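Local coordinates for protein phosphoinositol-specific phospholipase C (Pseudomonas sp., PDB 5FYP) that probably cleaves phosphoinositide lipids at the phosphodiester bond in a calcium-dependent reaction, separating diacylglycerol from the inositol phosphate headgroup, at residues S39-D42 with T46-L49; N99-W104 with I114-D119; A270-I273 with L279-Y282. All blocks are in the same frame, centred on the assembly; numbering follows the deposited sequence.

All three contacts bury the side chains that meet, and each packs a covering segment against a barrel strand. Contacts 1 and 2 lie close together, their centres about 7 Å apart, on neighbouring parallel strands 46-52 and 114-120; both are purely apolar, while Glu48 and Asp119 of the same strands bind one calcium ion. Contact 3, its centre about 16 Å from that of contact 1, lies in another part of the barrel, where it joins helix 269-274 to strand 279-282. It lies farther from the centre of the chain and is polar, built on a histidine-tyrosine hydrogen bond. Thr46 OG1 and Leu279 CD2, 3.7 Å apart, bring contacts 1 and 3 together.

Contact 1: residues S39-D42 with T46-L49; sequences SVLD and TLEL. With CA (calcium ion), chain I.
No flat group takes part where Val40 and Leu41 meet Leu47; the meeting is of branched aliphatic ends. Val40 and Leu47 reach toward each other tip to tip, with Val40 CG1 3.8 Å from Leu47 CG. With CG1 anti to the backbone N (chi1 176°), Val40 turns this methyl onto the strand. Leu41 comes across Leu47 at about a right angle and sets its CD2 3.6 Å from Leu47 CD1. That CD1 methyl therefore lies between the two loop residues, 3.9 Å from Val40 CG1, while Leu47 CD2 faces Leu41 CG at 4.1 Å. Within 39-42 the backbone turns tightly, Asp42 N bonding to Ser39 O at 2.9 Å. Phe37 and Leu116 also pack on Leu47, and Leu41 extends the apolar layer to Trp104 and Ile114. The next strand residue, Glu48, serves the metal: its extended chain carries OE2 to 2.4 Å from the calcium ion, and OE1 is paired with Arg260 in a salt bridge. The loop between strands 20-25 and 46-52 thus covers the strand with apolar side chains, while Glu48 joins Asn27, Asp50 and Asp119 in the calcium site of a TIM-barrel phospholipase C.

Contact 2: residues N99-W104 with I114-D119; sequences NDVKNW and ITLILD. With CA (calcium ion), chain I.
Strand 46-52, helix 94-107 and strand 114-120 form a beta-alpha-beta unit of the barrel, and Val101 and Trp104 of the helix pack on Ile114 and Leu116 of its second strand. The short segments run antiparallel (178°), with axes 11.1 Å apart. Val101 touches both strand residues: CG2 meets Leu116 CD2 nearly tip to tip at 3.9 Å, while CG1 passes alongside Ile114, 4.0 Å from its CG2, and also borders Leu116. CG1 stands anti to the backbone N (chi1 178°), which places it between the two. One turn on, Trp104 brings the six-membered part of its indole to Ile114, whose CD1 lies 3.7 Å from CE3 and 3.8 Å from CZ3, approaching the ring obliquely. His108 stacks on Trp104, and Phe144 of helix 133-144 packs on Leu116. Farther along the strand, Asp119 OD2 binds the calcium ion at 2.4 Å and also accepts a hydrogen bond from Lys121 NZ. Two waters complete a metal shell shared with Asn27, Glu48 and Asp50, at the C-terminal ends of the strands, where TIM barrels carry their active sites.

Contact 3: residues A270-I273 with L279-Y282; sequences AQHI and LSAY
Two groups grip Tyr282 OH: His272 ND1, which donates a hydrogen bond to it at 2.8 Å, and the backbone O of Val267, to which the hydroxyl must act as donor. The bond from the histidine is bent, with an N-H...O angle of 135°, and the oxygen lies near the ring edge, tilted 16° out of the imidazole plane. His272 and Tyr282 come from opposite directions, and their planes meet obliquely at 57° with the ring centroids 5.7 Å apart. CE1 of His272 lies 3.2 Å from the same hydroxyl, on the ND1 side of the ring. Its other nitrogen, NE2, is hydrogen-bonded to Asp264 OD2; with both nitrogens engaged, the rotation of the ring is fixed, and the carboxylate would probably favour a positively charged imidazole.

These residues join helix 269-274 to strand 279-282, the last two elements of a beta-alpha-beta unit that starts with strand 258-262. Strand 279-282 runs parallel to strands 258-262 and 20-25 on either side of it, and the helix covers it on the outside of the TIM barrel.

Ser280 meets the histidine nearer the helix backbone. Its OG comes 3.1 Å from His272 CB, a close approach, and 3.3 Å from CG; ND1 lies 3.4 Å away. The CB of Ser280 follows at 3.7 Å from His272 ND1. Val267 and Ile277, from the loops before and after the helix, pack on the histidine, while Val23 of strand 20-25 and Gln288 touch Tyr282.

Contact 1: residues S39-D42 with T46-L49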
loop_
_atom_site.group_PDB
_atom_site.type_symbol
_atom_site.label_atom_id
_atom_site.label_comp_id
_atom_site.label_asym_id
_atom_site.label_seq_id
_atom_site.Cartn_x
_atom_site.Cartn_y
_atom_site.Cartn_z
ATOM N N SER A 39 1.960 -14.528 -9.477
ATOM C CA SER A 39 2.897 -15.441 -8.820
ATOM C C SER A 39 3.531 -14.838 -7.572
ATOM O O SER A 39 3.988 -15.591 -6.712
ATOM C CB SER A 39 3.998 -15.899 -9.774
ATOM O OG SER A 39 4.920 -14.881 -10.069
ATOM N N VAL A 40 3.582 -13.507 -7.464
ATOM C CA VAL A 40 4.166 -12.848 -6.298
ATOM C C VAL A 40 3.424 -13.320 -5.030
ATOM O O VAL A 40 4.033 -13.470 -3.948
ATOM C CB VAL A 40 4.129 -11.327 -6.455
ATOM C CG1 VAL A 40 4.641 -10.674 -5.197
ATOM C CG2 VAL A 40 4.942 -10.915 -7.649
ATOM N N LEU A 41 2.114 -13.561 -5.153
ATOM C CA LEU A 41 1.274 -14.005 -4.047
ATOM C C LEU A 41 1.572 -15.455 -3.613
ATOM O O LEU A 41 1.060 -15.916 -2.589
ATOM C CB LEU A 41 -0.183 -13.797 -4.388
ATOM C CG LEU A 41 -0.561 -12.311 -4.441
ATOM C CD1 LEU A 41 -1.763 -12.055 -5.299
ATOM C CD2 LEU A 41 -0.802 -11.750 -3.025
ATOM N N ASP A 42 2.440 -16.166 -4.330
ATOM C CA ASP A 42 2.959 -17.435 -3.778
ATOM C C ASP A 42 3.937 -17.213 -2.628
ATOM O O ASP A 42 4.223 -18.147 -1.880
ATOM C CB ASP A 42 3.685 -18.222 -4.869
ATOM C CG ASP A 42 2.790 -18.638 -6.009
ATOM O OD1 ASP A 42 1.558 -18.610 -5.887
ATOM O OD2 ASP A 42 3.333 -19.113 -7.003
ATOM N N THR A 46 2.096 -8.432 0.214
ATOM C CA THR A 46 2.204 -6.979 -0.043
ATOM C C THR A 46 2.932 -6.793 -1.343
ATOM O O THR A 46 4.095 -7.215 -1.483
ATOM C CB THR A 46 2.866 -6.266 1.139
ATOM O OG1 THR A 46 2.045 -6.431 2.306
ATOM C CG2 THR A 46 2.984 -4.766 0.871
ATOM N N LEU A 47 2.252 -6.136 -2.286
ATOM C CA LEU A 47 2.695 -5.974 -3.690
ATOM C C LEU A 47 2.754 -4.513 -4.045
ATOM O O LEU A 47 2.450 -3.651 -3.221
ATOM C CB LEU A 47 1.713 -6.702 -4.655
ATOM C CG LEU A 47 1.777 -8.247 -4.695
ATOM C CD1 LEU A 47 1.601 -9.043 -3.444
ATOM C CD2 LEU A 47 0.839 -8.714 -5.777
ATOM N N GLU A 48 3.211 -4.199 -5.258
ATOM C CA GLU A 48 3.424 -2.803 -5.671
ATOM C C GLU A 48 3.167 -2.670 -7.163
ATOM O O GLU A 48 3.586 -3.516 -7.944
ATOM C CB GLU A 48 4.839 -2.329 -5.346
ATOM C CG GLU A 48 5.116 -0.877 -5.709
ATOM C CD GLU A 48 6.418 -0.338 -5.158
ATOM O OE1 GLU A 48 7.269 -1.143 -4.738
ATOM O OE2 GLU A 48 6.584 0.916 -5.170
ATOM N N LEU A 49 2.529 -1.560 -7.527
ATOM C CA LEU A 49 2.281 -1.158 -8.898
ATOM C C LEU A 49 2.682 0.290 -9.068
ATOM O O LEU A 49 2.191 1.142 -8.333
ATOM C CB LEU A 49 0.791 -1.326 -9.265
ATOM C CG LEU A 49 0.312 -2.760 -9.327
ATOM C CD1 LEU A 49 -1.185 -2.875 -9.194
ATOM C CD2 LEU A 49 0.808 -3.434 -10.605
HETATM CA CA CA I . 7.588 1.969 -7.068
HETATM O O HOH W 1 9.530 2.403 -5.722
HETATM O O HOH W 2 9.216 3.026 -8.512
#

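Contact 2: residues N99-W104 with I114-D119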
loop_
_atom_site.group_PDB
_atom_site.type_symbol
_atom_site.label_atom_id
_atom_site.label_comp_id
_atom_site.label_asym_id
_atom_site.label_seq_id
_atom_site.Cartn_x
_atom_site.Cartn_y
_atom_site.Cartn_z
ATOM N N ASN A 99 -7.044 -6.599 -11.440
ATOM C CA ASN A 99 -7.838 -7.813 -11.617
ATOM C C ASN A 99 -7.072 -9.097 -11.358
ATOM O O ASN A 99 -7.651 -10.057 -10.839
ATOM C CB ASN A 99 -8.481 -7.841 -12.989
ATOM C CG ASN A 99 -9.840 -7.175 -12.977
ATOM O OD1 ASN A 99 -10.686 -7.471 -12.118
ATOM N ND2 ASN A 99 -10.076 -6.324 -13.935
ATOM N N ASP A 100 -5.767 -9.089 -11.628
ATOM C CA ASP A 100 -4.963 -10.267 -11.270
ATOM C C ASP A 100 -5.016 -10.499 -9.749
ATOM O O ASP A 100 -5.139 -11.631 -9.280
ATOM C CB ASP A 100 -3.510 -10.086 -11.692
ATOM C CG ASP A 100 -3.291 -10.317 -13.169
ATOM O OD1 ASP A 100 -4.184 -10.861 -13.839
ATOM O OD2 ASP A 100 -2.199 -9.934 -13.621
ATOM N N VAL A 101 -4.970 -9.430 -8.963
ATOM C CA VAL A 101 -5.063 -9.534 -7.496
ATOM C C VAL A 101 -6.464 -9.980 -7.094
ATOM O O VAL A 101 -6.631 -10.858 -6.252
ATOM C CB VAL A 101 -4.664 -8.217 -6.817
ATOM C CG1 VAL A 101 -4.805 -8.339 -5.313
ATOM C CG2 VAL A 101 -3.240 -7.858 -7.196
ATOM N N LYS A 102 -7.466 -9.357 -7.684
ATOM C CA LYS A 102 -8.861 -9.686 -7.376
ATOM C C LYS A 102 -9.144 -11.178 -7.635
ATOM O O LYS A 102 -9.745 -11.874 -6.828
ATOM C CB LYS A 102 -9.763 -8.783 -8.195
ATOM C CG LYS A 102 -11.230 -8.832 -7.806
ATOM C CD LYS A 102 -12.012 -9.879 -8.520
ATOM C CE LYS A 102 -13.480 -9.716 -8.181
ATOM N NZ LYS A 102 -14.307 -10.841 -8.651
ATOM N N ASN A 103 -8.674 -11.658 -8.782
ATOM C CA ASN A 103 -8.858 -13.056 -9.143
ATOM C C ASN A 103 -8.127 -14.012 -8.202
ATOM O O ASN A 103 -8.681 -15.023 -7.811
ATOM C CB ASN A 103 -8.419 -13.292 -10.584
ATOM C CG ASN A 103 -9.346 -12.647 -11.598
ATOM O OD1 ASN A 103 -10.524 -12.413 -11.333
ATOM N ND2 ASN A 103 -8.812 -12.345 -12.762
ATOM N N TRP A 104 -6.888 -13.680 -7.832
ATOM C CA TRP A 104 -6.162 -14.506 -6.863
ATOM C C TRP A 104 -6.950 -14.543 -5.553
ATOM O O TRP A 104 -7.141 -15.601 -4.944
ATOM C CB TRP A 104 -4.730 -13.982 -6.648
ATOM C CG TRP A 104 -3.925 -14.851 -5.725
ATOM C CD1 TRP A 104 -3.026 -15.813 -6.095
ATOM C CD2 TRP A 104 -3.958 -14.867 -4.296
ATOM N NE1 TRP A 104 -2.499 -16.423 -5.006
ATOM C CE2 TRP A 104 -3.065 -15.874 -3.883
ATOM C CE3 TRP A 104 -4.653 -14.124 -3.320
ATOM C CZ2 TRP A 104 -2.862 -16.179 -2.542
ATOM C CZ3 TRP A 104 -4.449 -14.438 -1.997
ATOM C CH2 TRP A 104 -3.542 -15.431 -1.620
ATOM N N ILE A 114 -4.341 -8.631 1.753
ATOM C CA ILE A 114 -3.374 -8.199 0.736
ATOM C C ILE A 114 -3.257 -6.683 0.771
ATOM O O ILE A 114 -4.274 -6.008 0.773
ATOM C CB ILE A 114 -3.813 -8.642 -0.651
ATOM C CG1 ILE A 114 -3.843 -10.162 -0.751
ATOM C CG2 ILE A 114 -2.933 -8.032 -1.739
ATOM C CD1 ILE A 114 -4.636 -10.680 -1.939
ATOM N N THR A 115 -2.032 -6.195 0.788
ATOM C CA THR A 115 -1.773 -4.766 0.729
ATOM C C THR A 115 -1.128 -4.460 -0.622
ATOM O O THR A 115 -0.130 -5.078 -0.997
ATOM C CB THR A 115 -0.881 -4.302 1.883
ATOM O OG1 THR A 115 -1.524 -4.602 3.120
ATOM C CG2 THR A 115 -0.637 -2.808 1.853
ATOM N N LEU A 116 -1.705 -3.514 -1.351
ATOM C CA LEU A 116 -1.197 -3.085 -2.666
ATOM C C LEU A 116 -0.728 -1.650 -2.581
ATOM O O LEU A 116 -1.519 -0.739 -2.340
ATOM C CB LEU A 116 -2.249 -3.173 -3.744
ATOM C CG LEU A 116 -2.895 -4.460 -4.046
ATOM C CD1 LEU A 116 -3.814 -4.318 -5.263
ATOM C CD2 LEU A 116 -1.866 -5.549 -4.306
ATOM N N ILE A 117 0.566 -1.470 -2.795
ATOM C CA ILE A 117 1.173 -0.142 -2.840
ATOM C C ILE A 117 1.032 0.373 -4.267
ATOM O O ILE A 117 1.547 -0.199 -5.211
ATOM C CB ILE A 117 2.676 -0.222 -2.459
ATOM C CG1 ILE A 117 2.880 -0.960 -1.095
ATOM C CG2 ILE A 117 3.351 1.147 -2.511
ATOM C CD1 ILE A 117 2.174 -0.366 0.097
ATOM N N LEU A 118 0.270 1.457 -4.411
ATOM C CA LEU A 118 -0.018 2.091 -5.687
ATOM C C LEU A 118 0.835 3.350 -5.755
ATOM O O LEU A 118 0.498 4.370 -5.148
ATOM C CB LEU A 118 -1.509 2.353 -5.818
ATOM C CG LEU A 118 -2.394 1.113 -5.612
ATOM C CD1 LEU A 118 -3.855 1.508 -5.662
ATOM C CD2 LEU A 118 -2.091 0.018 -6.597
ATOM N N ASP A 119 1.955 3.240 -6.466
ATOM C CA ASP A 119 2.970 4.278 -6.522
ATOM C C ASP A 119 2.700 5.132 -7.771
ATOM O O ASP A 119 2.964 4.746 -8.902
ATOM C CB ASP A 119 4.349 3.645 -6.551
ATOM C CG ASP A 119 5.493 4.610 -6.365
ATOM O OD1 ASP A 119 5.220 5.793 -6.054
ATOM O OD2 ASP A 119 6.676 4.152 -6.516
HETATM CA CA CA I . 7.588 1.969 -7.068
HETATM O O HOH W 1 9.530 2.403 -5.722
HETATM O O HOH W 2 9.216 3.026 -8.512
#

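Contact 3: residues A270-I273 with L279-Y282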
loop_
_atom_site.group_PDB
_atom_site.type_symbol
_atom_site.label_atom_id
_atom_site.label_comp_id
_atom_site.label_asym_id
_atom_site.label_seq_id
_atom_site.Cartn_x
_atom_site.Cartn_y
_atom_site.Cartn_z
ATOM N N ALA A 270 14.759 -10.142 9.546
ATOM C CA ALA A 270 14.868 -10.163 11.004
ATOM C C ALA A 270 15.304 -8.826 11.552
ATOM O O ALA A 270 14.789 -8.360 12.570
ATOM C CB ALA A 270 15.822 -11.267 11.457
ATOM N N GLN A 271 16.272 -8.191 10.922
ATOM C CA GLN A 271 16.709 -6.893 11.405
ATOM C C GLN A 271 15.619 -5.829 11.223
ATOM O O GLN A 271 15.394 -4.999 12.125
ATOM C CB GLN A 271 17.990 -6.473 10.753
ATOM C CG GLN A 271 18.472 -5.200 11.373
ATOM N N HIS A 272 14.919 -5.862 10.091
ATOM C CA HIS A 272 13.783 -4.956 9.935
ATOM C C HIS A 272 12.669 -5.147 10.963
ATOM O O HIS A 272 12.048 -4.160 11.388
ATOM C CB HIS A 272 13.244 -5.056 8.506
ATOM C CG HIS A 272 14.147 -4.416 7.502
ATOM N ND1 HIS A 272 14.419 -4.975 6.275
ATOM C CD2 HIS A 272 14.860 -3.272 7.562
ATOM C CE1 HIS A 272 15.218 -4.172 5.599
ATOM N NE2 HIS A 272 15.502 -3.124 6.358
ATOM N N ILE A 273 12.424 -6.387 11.360
ATOM C CA ILE A 273 11.482 -6.656 12.449
ATOM C C ILE A 273 11.939 -5.955 13.728
ATOM O O ILE A 273 11.151 -5.337 14.435
ATOM C CB ILE A 273 11.364 -8.181 12.675
ATOM C CG1 ILE A 273 10.634 -8.829 11.475
ATOM C CG2 ILE A 273 10.668 -8.498 13.975
ATOM C CD1 ILE A 273 10.729 -10.350 11.440
ATOM N N LEU A 279 6.246 -3.115 6.774
ATOM C CA LEU A 279 6.367 -3.587 5.391
ATOM C C LEU A 279 7.784 -3.295 4.903
ATOM O O LEU A 279 8.136 -2.129 4.692
ATOM C CB LEU A 279 5.329 -2.893 4.499
ATOM C CG LEU A 279 3.888 -2.939 4.959
ATOM C CD1 LEU A 279 2.999 -2.100 4.045
ATOM C CD2 LEU A 279 3.312 -4.344 5.110
ATOM N N SER A 280 8.592 -4.335 4.752
ATOM C CA SER A 280 9.964 -4.190 4.300
ATOM C C SER A 280 10.036 -4.589 2.845
ATOM O O SER A 280 9.857 -5.767 2.515
ATOM C CB SER A 280 10.902 -5.095 5.106
ATOM O OG SER A 280 11.013 -4.648 6.438
ATOM N N ALA A 281 10.259 -3.601 1.965
ATOM C CA ALA A 281 10.187 -3.846 0.527
ATOM C C ALA A 281 11.513 -4.342 -0.015
ATOM O O ALA A 281 12.532 -3.677 0.155
ATOM C CB ALA A 281 9.778 -2.581 -0.176
ATOM N N TYR A 282 11.471 -5.479 -0.698
ATOM C CA TYR A 282 12.645 -6.093 -1.310
ATOM C C TYR A 282 12.401 -6.403 -2.773
ATOM O O TYR A 282 11.375 -6.985 -3.134
ATOM C CB TYR A 282 12.985 -7.412 -0.646
ATOM C CG TYR A 282 13.450 -7.317 0.768
ATOM C CD1 TYR A 282 12.546 -7.382 1.815
ATOM C CD2 TYR A 282 14.807 -7.235 1.089
ATOM C CE1 TYR A 282 12.965 -7.341 3.128
ATOM C CE2 TYR A 282 15.240 -7.198 2.409
ATOM C CZ TYR A 282 14.312 -7.246 3.411
ATOM O OH TYR A 282 14.706 -7.253 4.713
#